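Local coordinates for decapping protein involved in mRNA degradation-Dcp1p (Saccharomyces cerevisiae, PDB 1Q67) that serves with Dcp2 in the mRNA-decapping complex that removes the 7-methylguanine cap during normal mRNA turnover and nonsense-mediated decay, at residues His43-Trp49 with Glu199-Ile205; Tyr68-Gln74 with Lys135-Tyr140; Gly183-Lys187 with Tyr215-Lys219. All blocks are in the same frame, centred on the assembly; numbering follows the deposited sequence.

Overall arrangement
The three contacts sample a PH-like beta sandwich closed by a C-terminal helix. Contact 1 pairs two neighbouring strands inside the five-stranded sheet. Contact 2 lies on the four-stranded sheet, where strand 64-70 runs out into a loop beside the start of strand 140-146; its centre is about 24 Å from that of contact 1, on the opposite side of the chain's centre. Contact 3 sets helix 208-223, which follows strand 200-205 of contact 1 in the chain, against edge strand 183-187 of the five-stranded sheet; its centre is about 12 Å from that of contact 1 and about 20 Å from that of contact 2. Nearest atoms of contact 3 lie about 6 Å from either of the others.

Contact 1: residues His43-Trp49 with Glu199-Ile205; sequences HASLYKW and EVYGIWI
Glu199 OE1 receives the ammonium of Lys48 in a salt bridge, 2.6 Å from NZ, which comes in from above the carboxylate plane. At Val200 the backbone O accepts an almost straight bond from Trp49 N (2.9 Å, 177° at the hydrogen), and a water joins Val200 N to Trp49 O. The ring of Tyr201 has Lys48 CG over one face; because the lysine chain leaves with CG anti to its N (chi1 -174°) and stays extended, CD passes 3.8 Å from Tyr201 CE2 and NZ is delivered to Glu199. Gly202 exchanges two backbone bonds with Tyr47, and its O also lies at the edge of the Tyr47 ring, in the ring plane. Ile203 turns to the same face as Ala44 and Leu46: its CG1 meets Leu46 CD1 at 3.7 Å and its CG2 meets Ala44 CB at 3.8 Å, with Leu65 of the other sheet packed on Ala44 and Ile203. Trp204 forms the second hydrogen-bonded pair, with Ser45, whose CB sits at the indole edge and whose OG is bonded to Lys58; the indole also meets His43 of the second subunit. Ile205 CG1 ends the apolar row, 4.2 Å from Ala44 CB. Here an early strand and the last strand before the C-terminal helix run antiparallel within one sheet of a PH-like beta sandwich.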
loop_
_atom_site.group_PDB
_atom_site.type_symbol
_atom_site.label_atom_id
_atom_site.label_comp_id
_atom_site.label_asym_id
_atom_site.label_seq_id
_atom_site.Cartn_x
_atom_site.Cartn_y
_atom_site.Cartn_z
ATOM N N HIS B 43 -4.224 -7.570 3.937
ATOM C CA HIS B 43 -3.388 -6.598 3.248
ATOM C C HIS B 43 -3.513 -6.593 1.729
ATOM O O HIS B 43 -3.224 -7.591 1.069
ATOM C CB HIS B 43 -1.932 -6.853 3.644
ATOM C CG HIS B 43 -1.744 -7.072 5.115
ATOM N ND1 HIS B 43 -1.869 -6.057 6.042
ATOM C CD2 HIS B 43 -1.509 -8.202 5.825
ATOM C CE1 HIS B 43 -1.719 -6.552 7.257
ATOM N NE2 HIS B 43 -1.500 -7.852 7.155
ATOM N N ALA B 44 -3.930 -5.456 1.184
ATOM C CA ALA B 44 -4.088 -5.295 -0.255
ATOM C C ALA B 44 -3.688 -3.876 -0.616
ATOM O O ALA B 44 -4.023 -2.936 0.096
ATOM C CB ALA B 44 -5.532 -5.553 -0.660
ATOM N N SER B 45 -2.967 -3.724 -1.718
ATOM C CA SER B 45 -2.516 -2.410 -2.150
ATOM C C SER B 45 -3.100 -2.119 -3.536
ATOM O O SER B 45 -3.087 -2.979 -4.418
ATOM C CB SER B 45 -0.982 -2.376 -2.180
ATOM O OG SER B 45 -0.517 -1.065 -2.440
ATOM N N LEU B 46 -3.596 -0.900 -3.718
ATOM C CA LEU B 46 -4.248 -0.498 -4.957
ATOM C C LEU B 46 -3.420 0.306 -5.971
ATOM O O LEU B 46 -2.729 1.265 -5.619
ATOM C CB LEU B 46 -5.518 0.298 -4.611
ATOM C CG LEU B 46 -6.469 0.596 -5.774
ATOM C CD1 LEU B 46 -7.104 -0.721 -6.240
ATOM C CD2 LEU B 46 -7.549 1.565 -5.343
ATOM N N TYR B 47 -3.515 -0.101 -7.237
ATOM C CA TYR B 47 -2.840 0.573 -8.341
ATOM C C TYR B 47 -3.858 0.799 -9.453
ATOM O O TYR B 47 -4.859 0.089 -9.548
ATOM C CB TYR B 47 -1.710 -0.271 -8.934
ATOM C CG TYR B 47 -0.577 -0.601 -8.000
ATOM C CD1 TYR B 47 -0.720 -1.582 -7.019
ATOM C CD2 TYR B 47 0.654 0.045 -8.117
ATOM C CE1 TYR B 47 0.337 -1.915 -6.182
ATOM C CE2 TYR B 47 1.716 -0.281 -7.286
ATOM C CZ TYR B 47 1.552 -1.260 -6.323
ATOM O OH TYR B 47 2.610 -1.602 -5.510
ATOM N N LYS B 48 -3.584 1.780 -10.303
ATOM C CA LYS B 48 -4.453 2.067 -11.427
ATOM C C LYS B 48 -3.596 2.106 -12.688
ATOM O O LYS B 48 -2.494 2.667 -12.695
ATOM C CB LYS B 48 -5.178 3.402 -11.230
ATOM C CG LYS B 48 -6.220 3.684 -12.309
ATOM C CD LYS B 48 -7.082 4.879 -11.960
ATOM C CE LYS B 48 -8.224 5.027 -12.955
ATOM N NZ LYS B 48 -9.222 6.031 -12.500
ATOM N N TRP B 49 -4.103 1.493 -13.750
ATOM C CA TRP B 49 -3.387 1.445 -15.016
ATOM C C TRP B 49 -3.538 2.735 -15.812
ATOM O O TRP B 49 -4.646 3.233 -16.009
ATOM C CB TRP B 49 -3.882 0.260 -15.856
ATOM C CG TRP B 49 -3.189 0.139 -17.178
ATOM C CD1 TRP B 49 -3.655 0.556 -18.393
ATOM C CD2 TRP B 49 -1.881 -0.396 -17.410
ATOM N NE1 TRP B 49 -2.715 0.312 -19.372
ATOM C CE2 TRP B 49 -1.617 -0.270 -18.795
ATOM C CE3 TRP B 49 -0.904 -0.966 -16.580
ATOM C CZ2 TRP B 49 -0.416 -0.694 -19.369
ATOM C CZ3 TRP B 49 0.292 -1.389 -17.151
ATOM C CH2 TRP B 49 0.524 -1.248 -18.535
ATOM N N GLU B 199 -12.188 1.390 -16.769
ATOM C CA GLU B 199 -10.960 1.779 -16.074
ATOM C C GLU B 199 -10.379 0.505 -15.480
ATOM O O GLU B 199 -11.119 -0.357 -15.009
ATOM C CB GLU B 199 -11.251 2.794 -14.969
ATOM C CG GLU B 199 -11.909 4.048 -15.483
ATOM C CD GLU B 199 -12.211 5.036 -14.384
ATOM O OE1 GLU B 199 -11.305 5.817 -14.026
ATOM O OE2 GLU B 199 -13.355 5.023 -13.873
ATOM N N VAL B 200 -9.059 0.387 -15.512
ATOM C CA VAL B 200 -8.387 -0.800 -15.008
ATOM C C VAL B 200 -7.593 -0.585 -13.713
ATOM O O VAL B 200 -6.716 0.274 -13.639
ATOM C CB VAL B 200 -7.443 -1.371 -16.090
ATOM C CG1 VAL B 200 -6.730 -2.597 -15.567
ATOM C CG2 VAL B 200 -8.243 -1.712 -17.351
ATOM N N TYR B 201 -7.917 -1.374 -12.696
ATOM C CA TYR B 201 -7.227 -1.296 -11.413
ATOM C C TYR B 201 -6.488 -2.595 -11.169
ATOM O O TYR B 201 -6.890 -3.653 -11.663
ATOM C CB TYR B 201 -8.206 -1.070 -10.251
ATOM C CG TYR B 201 -8.891 0.271 -10.272
ATOM C CD1 TYR B 201 -10.051 0.473 -11.024
ATOM C CD2 TYR B 201 -8.369 1.352 -9.560
ATOM C CE1 TYR B 201 -10.675 1.718 -11.067
ATOM C CE2 TYR B 201 -8.983 2.598 -9.600
ATOM C CZ TYR B 201 -10.135 2.772 -10.357
ATOM O OH TYR B 201 -10.741 4.005 -10.407
ATOM N N GLY B 202 -5.394 -2.497 -10.420
ATOM C CA GLY B 202 -4.607 -3.664 -10.070
ATOM C C GLY B 202 -4.548 -3.734 -8.550
ATOM O O GLY B 202 -4.304 -2.731 -7.883
ATOM N N ILE B 203 -4.790 -4.909 -7.989
ATOM C CA ILE B 203 -4.748 -5.043 -6.549
ATOM C C ILE B 203 -3.717 -6.086 -6.148
ATOM O O ILE B 203 -3.846 -7.255 -6.511
ATOM C CB ILE B 203 -6.126 -5.458 -5.973
ATOM C CG1 ILE B 203 -7.205 -4.455 -6.396
ATOM C CG2 ILE B 203 -6.057 -5.504 -4.450
ATOM C CD1 ILE B 203 -8.612 -4.866 -5.985
ATOM N N TRP B 204 -2.685 -5.656 -5.421
ATOM C CA TRP B 204 -1.657 -6.580 -4.945
ATOM C C TRP B 204 -2.151 -7.104 -3.607
ATOM O O TRP B 204 -2.438 -6.328 -2.698
ATOM C CB TRP B 204 -0.307 -5.879 -4.736
ATOM C CG TRP B 204 0.745 -6.824 -4.213
ATOM C CD1 TRP B 204 1.446 -7.745 -4.935
ATOM C CD2 TRP B 204 1.121 -7.023 -2.840
ATOM N NE1 TRP B 204 2.227 -8.509 -4.101
ATOM C CE2 TRP B 204 2.051 -8.085 -2.810
ATOM C CE3 TRP B 204 0.768 -6.402 -1.632
ATOM C CZ2 TRP B 204 2.628 -8.552 -1.614
ATOM C CZ3 TRP B 204 1.347 -6.865 -0.436
ATOM C CH2 TRP B 204 2.266 -7.926 -0.442
ATOM N N ILE B 205 -2.252 -8.418 -3.484
ATOM C CA ILE B 205 -2.720 -9.015 -2.248
ATOM C C ILE B 205 -1.615 -9.856 -1.614
ATOM O O ILE B 205 -1.056 -10.744 -2.250
ATOM C CB ILE B 205 -3.968 -9.881 -2.501
ATOM C CG1 ILE B 205 -5.098 -8.999 -3.053
ATOM C CG2 ILE B 205 -4.391 -10.570 -1.213
ATOM C CD1 ILE B 205 -6.350 -9.759 -3.449
HETATM O O HOH W 1 -7.408 2.721 -15.873
#

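Contact 2: residues Tyr68-Gln74 with Lys135-Tyr140; sequences YLRDVSQ and KDIYNY
Arg70 and Asp136 form the charged link: NH1 donates to Asp136 OD2 at 2.5 Å on the syn side of the carboxylate, with the guanidinium and carboxylate planes nearly perpendicular (88°). The same NH1 gives a second bond to Tyr138 O (2.9 Å), in the carbonyl plane and on a lone pair; both acceptors lie in the guanidinium plane, while NE pairs with Asp31. The bend at chi3 (78°) swings the guanidinium over to the loop. With an alanine in place of Arg70, Asp136 would probably be left without its close charged mate and Tyr138 O without the NH1 donor. Among backbone bonds, Arg70 N donates to Asn139 O at 2.7 Å, and Tyr140 CA approaches Tyr68 O in a CA-H...O contact. These belong to the antiparallel pairing of strands 64-70 and 140-146 in the four-stranded sheet, joined by a long connection, most of it not modelled. Apolar packing sets Leu69 CD1 4.1 Å from Tyr140 CE2, with Leu69 CA at the edge of that ring and Asn139 CB over the centre of one face. Farther out, Val72 CG1 rests 3.6 Å from Asp136 CB, and its CG2 comes to 3.5 Å from Asn139 OD1. Gln74 and Lys135 cross at a slant, Gln74 CG 3.6 Å from Lys135 NZ.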
loop_
_atom_site.group_PDB
_atom_site.type_symbol
_atom_site.label_atom_id
_atom_site.label_comp_id
_atom_site.label_asym_id
_atom_site.label_seq_id
_atom_site.Cartn_x
_atom_site.Cartn_y
_atom_site.Cartn_z
ATOM N N TYR B 68 -18.502 -7.449 -0.376
ATOM C CA TYR B 68 -19.717 -7.734 0.357
ATOM C C TYR B 68 -20.973 -7.552 -0.479
ATOM O O TYR B 68 -20.965 -6.865 -1.498
ATOM C CB TYR B 68 -19.767 -6.805 1.570
ATOM C CG TYR B 68 -19.654 -5.354 1.174
ATOM C CD1 TYR B 68 -20.791 -4.569 1.006
ATOM C CD2 TYR B 68 -18.407 -4.767 0.944
ATOM C CE1 TYR B 68 -20.698 -3.239 0.628
ATOM C CE2 TYR B 68 -18.302 -3.427 0.552
ATOM C CZ TYR B 68 -19.460 -2.673 0.404
ATOM O OH TYR B 68 -19.391 -1.343 0.046
ATOM N N LEU B 69 -22.049 -8.168 -0.013
ATOM C CA LEU B 69 -23.339 -8.099 -0.675
ATOM C C LEU B 69 -24.091 -6.880 -0.156
ATOM O O LEU B 69 -24.083 -6.595 1.044
ATOM C CB LEU B 69 -24.134 -9.376 -0.401
ATOM C CG LEU B 69 -25.450 -9.524 -1.175
ATOM C CD1 LEU B 69 -25.730 -10.998 -1.452
ATOM C CD2 LEU B 69 -26.576 -8.893 -0.386
ATOM N N ARG B 70 -24.728 -6.156 -1.064
ATOM C CA ARG B 70 -25.472 -4.970 -0.688
ATOM C C ARG B 70 -26.978 -5.230 -0.753
ATOM O O ARG B 70 -27.448 -6.057 -1.534
ATOM C CB ARG B 70 -25.088 -3.809 -1.607
ATOM C CG ARG B 70 -23.587 -3.547 -1.621
ATOM C CD ARG B 70 -23.199 -2.398 -2.531
ATOM N NE ARG B 70 -23.469 -1.091 -1.945
ATOM C CZ ARG B 70 -24.432 -0.269 -2.346
ATOM N NH1 ARG B 70 -25.238 -0.615 -3.345
ATOM N NH2 ARG B 70 -24.574 0.910 -1.763
ATOM N N ASP B 71 -27.730 -4.534 0.088
ATOM C CA ASP B 71 -29.172 -4.692 0.104
ATOM C C ASP B 71 -29.787 -3.629 -0.795
ATOM O O ASP B 71 -29.919 -2.475 -0.398
ATOM C CB ASP B 71 -29.716 -4.535 1.524
ATOM C CG ASP B 71 -31.167 -4.970 1.642
ATOM O OD1 ASP B 71 -31.971 -4.638 0.740
ATOM O OD2 ASP B 71 -31.507 -5.641 2.643
ATOM N N VAL B 72 -30.143 -4.019 -2.014
ATOM C CA VAL B 72 -30.752 -3.090 -2.957
ATOM C C VAL B 72 -32.177 -3.532 -3.284
ATOM O O VAL B 72 -32.747 -3.138 -4.301
ATOM C CB VAL B 72 -29.930 -2.992 -4.263
ATOM C CG1 VAL B 72 -28.598 -2.322 -3.979
ATOM C CG2 VAL B 72 -29.712 -4.382 -4.857
ATOM N N SER B 73 -32.744 -4.349 -2.400
ATOM C CA SER B 73 -34.103 -4.861 -2.559
ATOM C C SER B 73 -35.146 -3.746 -2.474
ATOM O O SER B 73 -34.955 -2.750 -1.771
ATOM C CB SER B 73 -34.390 -5.914 -1.485
ATOM O OG SER B 73 -35.705 -6.425 -1.610
ATOM N N GLN B 74 -36.248 -3.923 -3.195
ATOM C CA GLN B 74 -37.332 -2.945 -3.212
ATOM C C GLN B 74 -38.429 -3.355 -2.237
ATOM O O GLN B 74 -39.274 -2.545 -1.863
ATOM C CB GLN B 74 -37.926 -2.838 -4.622
ATOM C CG GLN B 74 -36.978 -2.295 -5.683
ATOM C CD GLN B 74 -36.769 -0.799 -5.569
ATOM O OE1 GLN B 74 -37.724 -0.022 -5.623
ATOM N NE2 GLN B 74 -35.514 -0.383 -5.418
ATOM N N LYS B 135 -33.729 2.811 -7.833
ATOM C CA LYS B 135 -33.259 1.473 -8.177
ATOM C C LYS B 135 -31.731 1.455 -8.240
ATOM O O LYS B 135 -31.125 2.009 -9.161
ATOM C CB LYS B 135 -33.829 1.046 -9.529
ATOM C CG LYS B 135 -33.712 -0.444 -9.818
ATOM C CD LYS B 135 -34.723 -1.246 -9.012
ATOM C CE LYS B 135 -34.811 -2.681 -9.520
ATOM N NZ LYS B 135 -35.947 -3.428 -8.906
ATOM N N ASP B 136 -31.115 0.816 -7.252
ATOM C CA ASP B 136 -29.661 0.724 -7.180
ATOM C C ASP B 136 -29.217 -0.569 -7.864
ATOM O O ASP B 136 -29.709 -1.649 -7.544
ATOM C CB ASP B 136 -29.238 0.754 -5.706
ATOM C CG ASP B 136 -27.733 0.814 -5.520
ATOM O OD1 ASP B 136 -27.021 1.305 -6.421
ATOM O OD2 ASP B 136 -27.268 0.384 -4.446
ATOM N N ILE B 137 -28.299 -0.451 -8.818
ATOM C CA ILE B 137 -27.812 -1.614 -9.556
ATOM C C ILE B 137 -26.566 -2.282 -8.976
ATOM O O ILE B 137 -26.131 -3.321 -9.474
ATOM C CB ILE B 137 -27.496 -1.254 -11.019
ATOM C CG1 ILE B 137 -26.411 -0.181 -11.063
ATOM C CG2 ILE B 137 -28.761 -0.776 -11.723
ATOM C CD1 ILE B 137 -25.908 0.119 -12.454
ATOM N N TYR B 138 -25.984 -1.697 -7.935
ATOM C CA TYR B 138 -24.792 -2.286 -7.339
ATOM C C TYR B 138 -25.126 -3.310 -6.268
ATOM O O TYR B 138 -25.202 -2.991 -5.081
ATOM C CB TYR B 138 -23.890 -1.195 -6.770
ATOM C CG TYR B 138 -23.476 -0.179 -7.806
ATOM C CD1 TYR B 138 -24.292 0.912 -8.107
ATOM C CD2 TYR B 138 -22.284 -0.322 -8.510
ATOM C CE1 TYR B 138 -23.924 1.841 -9.091
ATOM C CE2 TYR B 138 -21.908 0.596 -9.489
ATOM C CZ TYR B 138 -22.731 1.673 -9.775
ATOM O OH TYR B 138 -22.356 2.584 -10.742
ATOM N N ASN B 139 -25.323 -4.548 -6.709
ATOM C CA ASN B 139 -25.648 -5.667 -5.829
ATOM C C ASN B 139 -24.510 -6.008 -4.867
ATOM O O ASN B 139 -24.743 -6.517 -3.773
ATOM C CB ASN B 139 -25.965 -6.910 -6.669
ATOM C CG ASN B 139 -27.247 -6.764 -7.471
ATOM O OD1 ASN B 139 -28.350 -6.845 -6.927
ATOM N ND2 ASN B 139 -27.108 -6.537 -8.766
ATOM N N TYR B 140 -23.278 -5.743 -5.290
ATOM C CA TYR B 140 -22.117 -6.056 -4.471
ATOM C C TYR B 140 -21.166 -4.882 -4.443
ATOM O O TYR B 140 -21.227 -3.993 -5.294
ATOM C CB TYR B 140 -21.388 -7.284 -5.022
ATOM C CG TYR B 140 -22.325 -8.365 -5.495
ATOM C CD1 TYR B 140 -22.468 -8.650 -6.860
ATOM C CD2 TYR B 140 -23.096 -9.085 -4.589
ATOM C CE1 TYR B 140 -23.359 -9.626 -7.304
ATOM C CE2 TYR B 140 -23.989 -10.059 -5.018
ATOM C CZ TYR B 140 -24.118 -10.326 -6.373
ATOM O OH TYR B 140 -25.005 -11.294 -6.785
#

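Contact 3: residues Gly183-Lys187 with Tyr215-Lys219; sequences GVEVK and YELIK
Tyr215, the one aromatic ring in this contact, turns its edge to the strand: Val184 O lies near the ring plane, 3.5 Å from CE1, with the carbonyl carbon of Val184 in that plane too. Glu185 CA and Val186 CG2 approach the ring obliquely. CG of Tyr215 is swung anti to the backbone N (chi1 161°), which sets the ring across the strand, beside the Val184-Glu185 backbone. Val186 CG2 packs against the root of this side chain, 3.4 Å from Tyr215 CB and 3.6 Å from its CG. This is the C-terminal helix of a PH-like fold, here helix 208-223, lying almost antiparallel (164°) to edge strand 183-187 of the five-stranded sheet, the short axes approaching to 8.2 Å. Val184 CG2 lies between Tyr215 and Lys219, one helical turn apart: it is 4.0 Å from Tyr215 CD1 and 4.1 Å from Lys219 CB. Val184 CG1 faces Ile218 CG2, but their modelled separation is too short to be trusted. Ile218 also packs on Ile193 of this sheet and Ile67 of the other, bringing both sheets to the helix. The ammonium of Lys219 is engaged by Glu223, within the helix.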
loop_
_atom_site.group_PDB
_atom_site.type_symbol
_atom_site.label_atom_id
_atom_site.label_comp_id
_atom_site.label_asym_id
_atom_site.label_seq_id
_atom_site.Cartn_x
_atom_site.Cartn_y
_atom_site.Cartn_z
ATOM N N GLY B 183 -14.773 -6.743 -15.544
ATOM C CA GLY B 183 -13.966 -7.926 -15.769
ATOM C C GLY B 183 -12.920 -8.143 -14.692
ATOM O O GLY B 183 -12.551 -7.211 -13.979
ATOM N N VAL B 184 -12.449 -9.380 -14.567
ATOM C CA VAL B 184 -11.429 -9.713 -13.587
ATOM C C VAL B 184 -10.492 -10.785 -14.106
ATOM O O VAL B 184 -10.902 -11.682 -14.835
ATOM C CB VAL B 184 -12.030 -10.223 -12.249
ATOM C CG1 VAL B 184 -12.778 -9.102 -11.572
ATOM C CG2 VAL B 184 -12.959 -11.423 -12.493
ATOM N N GLU B 185 -9.229 -10.681 -13.713
ATOM C CA GLU B 185 -8.215 -11.640 -14.107
ATOM C C GLU B 185 -7.077 -11.579 -13.105
ATOM O O GLU B 185 -6.950 -10.624 -12.340
ATOM C CB GLU B 185 -7.664 -11.308 -15.496
ATOM C CG GLU B 185 -6.791 -10.068 -15.523
ATOM C CD GLU B 185 -6.256 -9.748 -16.908
ATOM O OE1 GLU B 185 -5.610 -10.630 -17.520
ATOM O OE2 GLU B 185 -6.477 -8.610 -17.384
ATOM N N VAL B 186 -6.258 -12.616 -13.110
ATOM C CA VAL B 186 -5.111 -12.668 -12.241
ATOM C C VAL B 186 -3.903 -12.688 -13.157
ATOM O O VAL B 186 -3.775 -13.560 -14.011
ATOM C CB VAL B 186 -5.108 -13.931 -11.372
ATOM C CG1 VAL B 186 -3.802 -14.017 -10.594
ATOM C CG2 VAL B 186 -6.283 -13.901 -10.417
ATOM N N LYS B 187 -3.029 -11.704 -12.993
ATOM C CA LYS B 187 -1.826 -11.624 -13.802
ATOM C C LYS B 187 -0.643 -11.585 -12.852
ATOM O O LYS B 187 -0.352 -10.562 -12.224
ATOM C CB LYS B 187 -1.864 -10.377 -14.683
ATOM C CG LYS B 187 -0.938 -10.447 -15.885
ATOM C CD LYS B 187 -1.406 -9.496 -16.979
ATOM C CE LYS B 187 -2.804 -9.864 -17.467
ATOM N NZ LYS B 187 -3.333 -8.886 -18.467
ATOM N N TYR B 215 -10.456 -13.647 -7.102
ATOM C CA TYR B 215 -10.687 -13.727 -8.536
ATOM C C TYR B 215 -11.915 -14.602 -8.805
ATOM O O TYR B 215 -12.778 -14.260 -9.613
ATOM C CB TYR B 215 -9.456 -14.331 -9.225
ATOM C CG TYR B 215 -9.746 -14.867 -10.608
ATOM C CD1 TYR B 215 -10.052 -14.011 -11.664
ATOM C CD2 TYR B 215 -9.778 -16.240 -10.841
ATOM C CE1 TYR B 215 -10.391 -14.510 -12.918
ATOM C CE2 TYR B 215 -10.117 -16.751 -12.089
ATOM C CZ TYR B 215 -10.425 -15.883 -13.121
ATOM O OH TYR B 215 -10.804 -16.396 -14.340
ATOM N N GLU B 216 -11.981 -15.732 -8.109
ATOM C CA GLU B 216 -13.080 -16.683 -8.256
ATOM C C GLU B 216 -14.409 -16.091 -7.784
ATOM O O GLU B 216 -15.449 -16.290 -8.414
ATOM C CB GLU B 216 -12.780 -17.952 -7.452
ATOM C CG GLU B 216 -12.970 -19.241 -8.218
ATOM C CD GLU B 216 -11.810 -19.542 -9.135
ATOM O OE1 GLU B 216 -10.695 -19.741 -8.610
ATOM O OE2 GLU B 216 -12.008 -19.581 -10.371
ATOM N N LEU B 217 -14.379 -15.373 -6.664
ATOM C CA LEU B 217 -15.593 -14.759 -6.147
ATOM C C LEU B 217 -16.129 -13.666 -7.076
ATOM O O LEU B 217 -17.313 -13.644 -7.397
ATOM C CB LEU B 217 -15.345 -14.170 -4.757
ATOM C CG LEU B 217 -16.489 -13.328 -4.185
ATOM C CD1 LEU B 217 -17.730 -14.199 -4.026
ATOM C CD2 LEU B 217 -16.071 -12.735 -2.836
ATOM N N ILE B 218 -15.269 -12.755 -7.510
ATOM C CA ILE B 218 -15.727 -11.682 -8.380
ATOM C C ILE B 218 -16.246 -12.228 -9.709
ATOM O O ILE B 218 -17.258 -11.760 -10.233
ATOM C CB ILE B 218 -14.612 -10.660 -8.653
ATOM C CG1 ILE B 218 -14.188 -9.998 -7.335
ATOM C CG2 ILE B 218 -15.113 -9.605 -9.638
ATOM C CD1 ILE B 218 -12.953 -9.130 -7.456
ATOM N N LYS B 219 -15.538 -13.215 -10.243
ATOM C CA LYS B 219 -15.911 -13.863 -11.489
ATOM C C LYS B 219 -17.319 -14.418 -11.319
ATOM O O LYS B 219 -18.185 -14.217 -12.168
ATOM C CB LYS B 219 -14.929 -15.001 -11.780
ATOM C CG LYS B 219 -15.201 -15.806 -13.038
ATOM C CD LYS B 219 -14.850 -15.031 -14.287
ATOM C CE LYS B 219 -14.907 -15.936 -15.516
ATOM N NZ LYS B 219 -14.869 -15.161 -16.795
#